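4-oxalocrotonate decarboxylase NahK (Pseudomonas putida, PDB 5D2K) catalyses the metal-assisted decarboxylation of (3E)-2-oxohex-3-enedioate (4-oxalocrotonate) to 2-oxopent-4-enoate and CO2 in naphthalene degradation. Local coordinates at residues E20-A25 and S151-F156; S106-P111 and S170-T175; A208-P213 and V217-N222. The protein carries 1 engineered substitution. One frame throughout, in Å; residues are numbered along the deposited sequence.

Interaction 1. Residues E20-A25 and S151-F156; sequences EHIENA and SRYENF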
loop_
_atom_site.group_PDB
_atom_site.type_symbol
_atom_site.label_atom_id
_atom_site.label_comp_id
_atom_site.label_asym_id
_atom_site.label_seq_id
_atom_site.Cartn_x
_atom_site.Cartn_y
_atom_site.Cartn_z
ATOM N N GLU A 20 7.848 -17.533 5.224
ATOM C CA GLU A 20 8.827 -17.339 6.296
ATOM C C GLU A 20 10.070 -16.581 5.806
ATOM O O GLU A 20 10.534 -15.627 6.443
ATOM C CB GLU A 20 9.220 -18.699 6.880
ATOM C CG GLU A 20 10.276 -18.617 7.969
ATOM C CD GLU A 20 10.673 -19.989 8.485
ATOM O OE1 GLU A 20 10.938 -20.885 7.656
ATOM O OE2 GLU A 20 10.715 -20.169 9.716
ATOM N N HIS A 21 10.596 -17.009 4.664
ATOM C CA HIS A 21 11.784 -16.403 4.067
ATOM C C HIS A 21 11.575 -14.910 3.755
ATOM O O HIS A 21 12.380 -14.038 4.135
ATOM C CB HIS A 21 12.128 -17.215 2.815
ATOM C CG HIS A 21 13.185 -16.611 1.950
ATOM N ND1 HIS A 21 14.529 -16.677 2.259
ATOM C CD2 HIS A 21 13.099 -15.961 0.766
ATOM C CE1 HIS A 21 15.221 -16.072 1.310
ATOM N NE2 HIS A 21 14.380 -15.634 0.391
ATOM N N ILE A 22 10.460 -14.609 3.105
ATOM C CA ILE A 22 10.185 -13.242 2.697
ATOM C C ILE A 22 9.849 -12.381 3.916
ATOM O O ILE A 22 10.312 -11.238 4.035
ATOM C CB ILE A 22 9.040 -13.214 1.657
ATOM C CG1 ILE A 22 9.502 -13.891 0.367
ATOM C CG2 ILE A 22 8.567 -11.783 1.377
ATOM C CD1 ILE A 22 8.401 -14.053 -0.671
ATOM N N GLU A 23 9.050 -12.926 4.836
ATOM C CA GLU A 23 8.742 -12.168 6.048
ATOM C C GLU A 23 10.000 -11.865 6.864
ATOM O O GLU A 23 10.143 -10.767 7.425
ATOM C CB GLU A 23 7.730 -12.897 6.925
ATOM C CG GLU A 23 7.290 -11.967 8.056
ATOM C CD GLU A 23 6.441 -12.636 9.112
ATOM O OE1 GLU A 23 6.717 -13.802 9.478
ATOM O OE2 GLU A 23 5.494 -11.994 9.598
ATOM N N ASN A 24 10.921 -12.828 6.931
ATOM C CA ASN A 24 12.132 -12.619 7.722
ATOM C C ASN A 24 12.980 -11.470 7.183
ATOM O O ASN A 24 13.657 -10.783 7.949
ATOM C CB ASN A 24 12.967 -13.913 7.799
ATOM C CG ASN A 24 12.450 -14.868 8.844
ATOM O OD1 ASN A 24 11.661 -14.496 9.701
ATOM N ND2 ASN A 24 12.929 -16.108 8.800
ATOM N N ALA A 25 12.938 -11.242 5.873
ATOM C CA ALA A 25 13.659 -10.113 5.293
ATOM C C ALA A 25 13.109 -8.776 5.828
ATOM O O ALA A 25 13.861 -7.849 6.111
ATOM C CB ALA A 25 13.587 -10.167 3.761
ATOM N N SER A 151 10.650 -2.196 -0.501
ATOM C CA SER A 151 10.732 -3.531 -1.083
ATOM C C SER A 151 11.861 -4.324 -0.454
ATOM O O SER A 151 12.957 -3.797 -0.266
ATOM C CB SER A 151 10.947 -3.444 -2.593
ATOM O OG SER A 151 11.115 -4.743 -3.155
ATOM N N ARG A 152 11.594 -5.581 -0.131
ATOM C CA ARG A 152 12.649 -6.427 0.412
ATOM C C ARG A 152 13.561 -6.973 -0.700
ATOM O O ARG A 152 14.506 -7.694 -0.412
ATOM C CB ARG A 152 12.042 -7.567 1.249
ATOM C CG ARG A 152 11.874 -7.213 2.748
ATOM C CD ARG A 152 11.028 -5.937 2.987
ATOM N NE ARG A 152 9.651 -6.117 2.525
ATOM C CZ ARG A 152 8.608 -5.408 2.953
ATOM N NH1 ARG A 152 7.396 -5.663 2.452
ATOM N NH2 ARG A 152 8.752 -4.461 3.881
ATOM N N TYR A 153 13.302 -6.617 -1.956
ATOM C CA TYR A 153 14.177 -7.057 -3.045
ATOM C C TYR A 153 15.254 -6.032 -3.323
ATOM O O TYR A 153 15.016 -4.831 -3.229
ATOM C CB TYR A 153 13.364 -7.352 -4.309
ATOM C CG TYR A 153 12.328 -8.410 -4.048
ATOM C CD1 TYR A 153 12.700 -9.703 -3.704
ATOM C CD2 TYR A 153 10.978 -8.101 -4.103
ATOM C CE1 TYR A 153 11.748 -10.670 -3.438
ATOM C CE2 TYR A 153 10.019 -9.049 -3.837
ATOM C CZ TYR A 153 10.409 -10.332 -3.508
ATOM O OH TYR A 153 9.434 -11.260 -3.254
ATOM N N GLU A 154 16.449 -6.530 -3.647
ATOM C CA GLU A 154 17.623 -5.686 -3.825
ATOM C C GLU A 154 17.404 -4.636 -4.900
ATOM O O GLU A 154 16.789 -4.911 -5.933
ATOM C CB GLU A 154 18.856 -6.532 -4.169
ATOM C CG GLU A 154 20.106 -5.701 -4.434
ATOM C CD GLU A 154 21.364 -6.535 -4.527
ATOM O OE1 GLU A 154 21.258 -7.777 -4.477
ATOM O OE2 GLU A 154 22.458 -5.943 -4.646
ATOM N N ASN A 155 17.910 -3.435 -4.622
ATOM C CA ASN A 155 17.824 -2.277 -5.507
ATOM C C ASN A 155 16.393 -1.876 -5.832
ATOM O O ASN A 155 16.143 -1.236 -6.856
ATOM C CB ASN A 155 18.601 -2.529 -6.799
ATOM C CG ASN A 155 20.033 -2.034 -6.720
ATOM O OD1 ASN A 155 20.931 -2.758 -6.284
ATOM N ND2 ASN A 155 20.251 -0.789 -7.132
ATOM N N PHE A 156 15.460 -2.297 -4.991
ATOM C CA PHE A 156 14.062 -1.969 -5.143
ATOM C C PHE A 156 13.595 -2.345 -6.526
ATOM O O PHE A 156 12.710 -1.686 -7.094
ATOM C CB PHE A 156 13.884 -0.472 -4.865
ATOM C CG PHE A 156 12.678 -0.114 -4.028
ATOM C CD1 PHE A 156 11.418 -0.259 -4.555
ATOM C CD2 PHE A 156 12.797 0.403 -2.734
ATOM C CE1 PHE A 156 10.288 0.046 -3.844
ATOM C CE2 PHE A 156 11.665 0.719 -2.018
ATOM C CZ PHE A 156 10.421 0.510 -2.554
#
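The loop that leaves strand 139-149 packs against helix 12-27 beside the 2-oxoadipic acid pocket, with R152 set on A25 and Y153 on I22. A25 points its methyl at the loop, and CB lies 3.6 Å from CG of R152; the same CG rests 3.7 Å from the backbone C of A25. Only the aliphatic root of R152 is used here. Its chain bends at chi2 and chi3 (56° and 64°), which carries the guanidinium off the helix to a salt bridge with D166 and a hydrogen bond to S170 O. This loop belongs to the fumarylacetoacetate hydrolase-like C-terminal part of the enzyme, and it starts with an ST turn: S151 OG accepts from Y153 N at 3.1 Å. One turn of helix back from A25, I22 sends its CD1 to within 3.9 Å of Y153 OH, the two side chains crossing obliquely. That hydroxyl hydrogen-bonds to S162 O, so the buried phenol has a polar partner while the methyl packs at its oxygen. Helices 35-38 and 44-60 also touch I22. Farther along the loop, the F156 ring turns one face to CB of S151, which lies over its centre, and F156 itself touches the bound 2-oxoadipic acid.

Interaction 2. Residues S106-P111 and S170-T175; sequences SKLIHP and STRFIT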
loop_
_atom_site.group_PDB
_atom_site.type_symbol
_atom_site.label_atom_id
_atom_site.label_comp_id
_atom_site.label_asym_id
_atom_site.label_seq_id
_atom_site.Cartn_x
_atom_site.Cartn_y
_atom_site.Cartn_z
ATOM N N SER A 106 16.580 2.617 10.769
ATOM C CA SER A 106 17.432 1.457 11.010
ATOM C C SER A 106 16.610 0.175 10.917
ATOM O O SER A 106 17.158 -0.920 10.841
ATOM C CB SER A 106 18.139 1.546 12.372
ATOM O OG SER A 106 17.254 1.304 13.447
ATOM N N LYS A 107 15.289 0.319 10.912
ATOM C CA LYS A 107 14.401 -0.830 10.770
ATOM C C LYS A 107 13.954 -0.995 9.322
ATOM O O LYS A 107 13.094 -1.828 9.018
ATOM C CB LYS A 107 13.182 -0.672 11.681
ATOM C CG LYS A 107 13.531 -0.523 13.154
ATOM C CD LYS A 107 12.284 -0.563 14.025
ATOM C CE LYS A 107 12.648 -0.706 15.497
ATOM N NZ LYS A 107 13.358 -1.995 15.769
ATOM N N LEU A 108 14.532 -0.182 8.444
ATOM C CA LEU A 108 14.154 -0.141 7.037
ATOM C C LEU A 108 15.370 -0.377 6.146
ATOM O O LEU A 108 16.511 -0.143 6.556
ATOM C CB LEU A 108 13.496 1.204 6.713
ATOM C CG LEU A 108 12.308 1.563 7.606
ATOM C CD1 LEU A 108 11.720 2.908 7.176
ATOM C CD2 LEU A 108 11.231 0.462 7.564
ATOM N N ILE A 109 15.122 -0.839 4.927
ATOM C CA ILE A 109 16.195 -1.264 4.029
ATOM C C ILE A 109 16.600 -0.144 3.074
ATOM O O ILE A 109 17.769 0.267 3.035
ATOM C CB ILE A 109 15.766 -2.505 3.228
ATOM C CG1 ILE A 109 15.480 -3.673 4.178
ATOM C CG2 ILE A 109 16.844 -2.899 2.225
ATOM C CD1 ILE A 109 14.609 -4.762 3.572
ATOM N N HIS A 110 15.633 0.353 2.306
ATOM C CA HIS A 110 15.859 1.446 1.357
ATOM C C HIS A 110 14.525 2.141 1.078
ATOM O O HIS A 110 13.971 2.044 -0.030
ATOM C CB HIS A 110 16.506 0.945 0.049
ATOM C CG HIS A 110 15.957 -0.357 -0.464
ATOM N ND1 HIS A 110 16.688 -1.195 -1.282
ATOM C CD2 HIS A 110 14.755 -0.962 -0.289
ATOM C CE1 HIS A 110 15.963 -2.257 -1.588
ATOM N NE2 HIS A 110 14.789 -2.142 -0.992
ATOM N N PRO A 111 14.000 2.842 2.089
ATOM C CA PRO A 111 12.615 3.318 2.063
ATOM C C PRO A 111 12.354 4.517 1.161
ATOM O O PRO A 111 13.235 5.347 0.914
ATOM C CB PRO A 111 12.359 3.706 3.523
ATOM C CG PRO A 111 13.709 4.124 4.023
ATOM C CD PRO A 111 14.647 3.133 3.382
ATOM N N SER A 170 4.971 -3.184 1.489
ATOM C CA SER A 170 4.431 -2.417 2.606
ATOM C C SER A 170 5.356 -2.446 3.816
ATOM O O SER A 170 6.000 -3.467 4.091
ATOM C CB SER A 170 3.060 -2.961 3.004
ATOM O OG SER A 170 2.165 -2.965 1.903
ATOM N N THR A 171 5.403 -1.347 4.566
ATOM C CA THR A 171 6.172 -1.366 5.809
ATOM C C THR A 171 5.740 -0.309 6.846
ATOM O O THR A 171 5.716 -0.619 8.039
ATOM C CB THR A 171 7.709 -1.247 5.508
ATOM O OG1 THR A 171 8.457 -1.884 6.552
ATOM C CG2 THR A 171 8.181 0.206 5.338
ATOM N N ARG A 172 5.390 0.912 6.415
ATOM C CA ARG A 172 4.845 1.919 7.337
ATOM C C ARG A 172 3.794 2.755 6.639
ATOM O O ARG A 172 3.796 2.851 5.415
ATOM C CB ARG A 172 5.920 2.880 7.871
ATOM C CG ARG A 172 7.121 2.230 8.583
ATOM C CD ARG A 172 6.786 1.760 9.996
ATOM N NE ARG A 172 7.991 1.232 10.655
ATOM C CZ ARG A 172 8.377 -0.038 10.616
ATOM N NH1 ARG A 172 7.658 -0.948 9.962
ATOM N NH2 ARG A 172 9.498 -0.404 11.232
ATOM N N PHE A 173 2.909 3.364 7.422
ATOM C CA PHE A 173 2.022 4.383 6.870
ATOM C C PHE A 173 1.749 5.434 7.934
ATOM O O PHE A 173 1.696 5.136 9.127
ATOM C CB PHE A 173 0.717 3.766 6.330
ATOM C CG PHE A 173 -0.190 3.187 7.384
ATOM C CD1 PHE A 173 -0.045 1.869 7.815
ATOM C CD2 PHE A 173 -1.211 3.954 7.933
ATOM C CE1 PHE A 173 -0.893 1.342 8.786
ATOM C CE2 PHE A 173 -2.060 3.435 8.899
ATOM C CZ PHE A 173 -1.908 2.130 9.330
ATOM N N ILE A 174 1.600 6.674 7.474
ATOM C CA ILE A 174 1.428 7.837 8.349
ATOM C C ILE A 174 0.115 8.546 8.022
ATOM O O ILE A 174 -0.042 9.064 6.919
ATOM C CB ILE A 174 2.590 8.854 8.183
ATOM C CG1 ILE A 174 3.954 8.153 8.177
ATOM C CG2 ILE A 174 2.517 9.940 9.261
ATOM C CD1 ILE A 174 5.019 8.838 7.305
ATOM N N THR A 175 -0.826 8.578 8.960
ATOM C CA THR A 175 -2.083 9.292 8.729
ATOM C C THR A 175 -1.990 10.687 9.329
ATOM O O THR A 175 -1.252 10.915 10.299
ATOM C CB THR A 175 -3.303 8.566 9.331
ATOM O OG1 THR A 175 -3.149 8.452 10.752
ATOM C CG2 THR A 175 -3.480 7.179 8.711
HETATM O O HOH W 1 10.723 -2.916 10.240
#
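L108 lays its CD2 methyl over one face of the R172 guanidinium, above the centre of the group and 4.1 Å from NH2. R172 stands on strand 170-175 of the larger mixed sheet, where it pairs with V148 of strand 139-149, whereas L108 belongs to the connection from strand 101-103 of the five-stranded sheet to strand 112-121 of the larger one; the contact thus lies on one of the connections between the two sheets. The same CD2 meets both branches of T171, 3.8 Å from OG1 and equally far from CG2, so a single methyl is shared by a threonine and a flat cation. R172 is turned back along its own strand by a bend at chi2 (-76°). This brings NH1 to T171 O at 2.8 Å, with an N-H...O angle of 153°; the acceptor lies close to the guanidinium plane, but the donor stands 45° above the carbonyl plane. Held in this way, the guanidinium presents NH2 to the loop, where K107 CB approaches it obliquely at 3.7 Å. The end of the lysine bends away, leaving its NZ 6.2 Å from R172 NH2. A serine in place of R172 would probably leave T171 O without its side-chain donor and L108 CD2 without the flat group it packs on. One water bridges the two segments: it accepts from R172 NH2 at 3.0 Å and donates to K107 O at 2.9 Å.

Interaction 3. Residues A208-P213 and V217-N222; sequences AVLGHP and VAMLAN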
loop_
_atom_site.group_PDB
_atom_site.type_symbol
_atom_site.label_atom_id
_atom_site.label_comp_id
_atom_site.label_asym_id
_atom_site.label_seq_id
_atom_site.Cartn_x
_atom_site.Cartn_y
_atom_site.Cartn_z
ATOM N N ALA A 208 -5.109 10.694 -10.537
ATOM C CA ALA A 208 -4.002 9.836 -10.958
ATOM C C ALA A 208 -4.231 8.366 -10.572
ATOM O O ALA A 208 -3.739 7.458 -11.233
ATOM C CB ALA A 208 -2.693 10.341 -10.365
ATOM N N VAL A 209 -4.992 8.143 -9.512
ATOM C CA VAL A 209 -5.324 6.792 -9.073
ATOM C C VAL A 209 -6.509 6.251 -9.884
ATOM O O VAL A 209 -7.661 6.446 -9.514
ATOM C CB VAL A 209 -5.635 6.794 -7.555
ATOM C CG1 VAL A 209 -5.998 5.396 -7.046
ATOM C CG2 VAL A 209 -4.440 7.350 -6.790
ATOM N N LEU A 210 -6.207 5.608 -11.012
ATOM C CA LEU A 210 -7.214 4.958 -11.866
ATOM C C LEU A 210 -8.331 5.877 -12.352
ATOM O O LEU A 210 -9.417 5.410 -12.702
ATOM C CB LEU A 210 -7.833 3.765 -11.131
ATOM C CG LEU A 210 -6.895 2.601 -10.822
ATOM C CD1 LEU A 210 -7.598 1.543 -9.983
ATOM C CD2 LEU A 210 -6.362 1.976 -12.106
ATOM N N GLY A 211 -8.081 7.183 -12.394
ATOM C CA GLY A 211 -9.106 8.130 -12.800
ATOM C C GLY A 211 -9.927 8.666 -11.639
ATOM O O GLY A 211 -10.545 9.724 -11.734
ATOM N N HIS A 212 -9.946 7.910 -10.541
ATOM C CA HIS A 212 -10.703 8.276 -9.346
ATOM C C HIS A 212 -10.298 7.333 -8.218
ATOM O O HIS A 212 -10.373 6.130 -8.398
ATOM C CB HIS A 212 -12.214 8.159 -9.579
ATOM C CG HIS A 212 -13.026 8.957 -8.616
ATOM N ND1 HIS A 212 -13.068 8.687 -7.261
ATOM C CD2 HIS A 212 -13.823 10.037 -8.809
ATOM C CE1 HIS A 212 -13.852 9.570 -6.667
ATOM N NE2 HIS A 212 -14.313 10.403 -7.583
ATOM N N PRO A 213 -9.883 7.868 -7.051
ATOM C CA PRO A 213 -9.484 6.933 -5.983
ATOM C C PRO A 213 -10.548 5.879 -5.615
ATOM O O PRO A 213 -10.204 4.757 -5.211
ATOM C CB PRO A 213 -9.197 7.875 -4.804
ATOM C CG PRO A 213 -8.651 9.104 -5.470
ATOM C CD PRO A 213 -9.560 9.265 -6.699
ATOM N N VAL A 217 -10.848 1.365 -4.947
ATOM C CA VAL A 217 -11.623 0.609 -3.971
ATOM C C VAL A 217 -12.460 -0.467 -4.686
ATOM O O VAL A 217 -12.518 -1.616 -4.243
ATOM C CB VAL A 217 -12.542 1.528 -3.124
ATOM C CG1 VAL A 217 -13.400 0.701 -2.156
ATOM C CG2 VAL A 217 -11.719 2.552 -2.350
ATOM N N ALA A 218 -13.110 -0.096 -5.787
ATOM C CA ALA A 218 -13.892 -1.069 -6.556
ATOM C C ALA A 218 -12.982 -2.179 -7.067
ATOM O O ALA A 218 -13.314 -3.364 -6.977
ATOM C CB ALA A 218 -14.622 -0.379 -7.729
ATOM N N MET A 219 -11.814 -1.796 -7.573
ATOM C CA MET A 219 -10.878 -2.782 -8.089
ATOM C C MET A 219 -10.409 -3.731 -6.985
ATOM O O MET A 219 -10.290 -4.933 -7.209
ATOM C CB MET A 219 -9.680 -2.107 -8.744
ATOM C CG MET A 219 -8.732 -3.099 -9.368
ATOM S SD MET A 219 -7.404 -2.325 -10.284
ATOM C CE MET A 219 -8.343 -1.602 -11.629
ATOM N N LEU A 220 -10.153 -3.195 -5.794
ATOM C CA LEU A 220 -9.751 -4.036 -4.671
ATOM C C LEU A 220 -10.827 -5.082 -4.361
ATOM O O LEU A 220 -10.506 -6.254 -4.143
ATOM C CB LEU A 220 -9.455 -3.178 -3.432
ATOM C CG LEU A 220 -9.145 -3.891 -2.113
ATOM C CD1 LEU A 220 -7.882 -4.746 -2.250
ATOM C CD2 LEU A 220 -8.976 -2.868 -1.007
ATOM N N ALA A 221 -12.090 -4.675 -4.353
ATOM C CA ALA A 221 -13.170 -5.624 -4.103
ATOM C C ALA A 221 -13.142 -6.734 -5.145
ATOM O O ALA A 221 -13.295 -7.921 -4.817
ATOM C CB ALA A 221 -14.541 -4.913 -4.094
ATOM N N ASN A 222 -12.925 -6.349 -6.396
ATOM C CA ASN A 222 -12.915 -7.332 -7.477
ATOM C C ASN A 222 -11.718 -8.280 -7.390
ATOM O O ASN A 222 -11.865 -9.486 -7.604
ATOM C CB ASN A 222 -12.973 -6.609 -8.823
ATOM C CG ASN A 222 -14.324 -5.940 -9.040
ATOM O OD1 ASN A 222 -15.332 -6.403 -8.507
ATOM N ND2 ASN A 222 -14.343 -4.843 -9.794
#
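No aromatic ring or planar side chain takes part where L210 meets M219; the contact is between the apolar ends of two aliphatic chains, with no face or edge to speak of. CD1 of L210 approaches the end of the methionine, 3.6 Å from CE and 3.9 Å from SD, and CD2 lies 4.1 Å from CE. The two side chains cross at about a right angle. M219 extends from the helix with CG anti to the backbone N (chi1 -176°) and bends only at chi3, which turns CE toward the leucine; M219 was modelled in two conformers, and the L210 contact described is that of one of them. L210 reaches it from a type I' turn, V209 to H212, closed by H212 N on V209 O at 2.9 Å. H212, which ends the turn, also occupies the N-cap position of helix 213-225, and its ND1 caps the backbone N of L214 by a hydrogen bond. The first helical turn then closes weakly, V217 N donating to P213 O at 3.5 Å, with CG2 of V217 also near that oxygen. The helix so capped lies against strand 65-71, touched by M219 and L220 at M70, while V217 and A218 touch V135 of helix 132-135.

In the fold
From the N terminus, helix 12-27 supplies the first half of interaction 1, whose partner, 151-156, comes only after 125 residues. Segment 106-111 falls within that span, and its partner 170-175 beyond it, so interactions 1 and 2 cross along the chain. In space they touch: S151 O and H110 NE2 are 2.6 Å apart, a probable hydrogen bond. Together they tie the N-terminal helix, a connection between the two sheets and the strand pair 139-149 and 170-175. Interaction 3 follows in series as a short local closure, at the start of helix 213-225, on the opposite side of the chain's centre; its centre is about 24 Å from that of interaction 2.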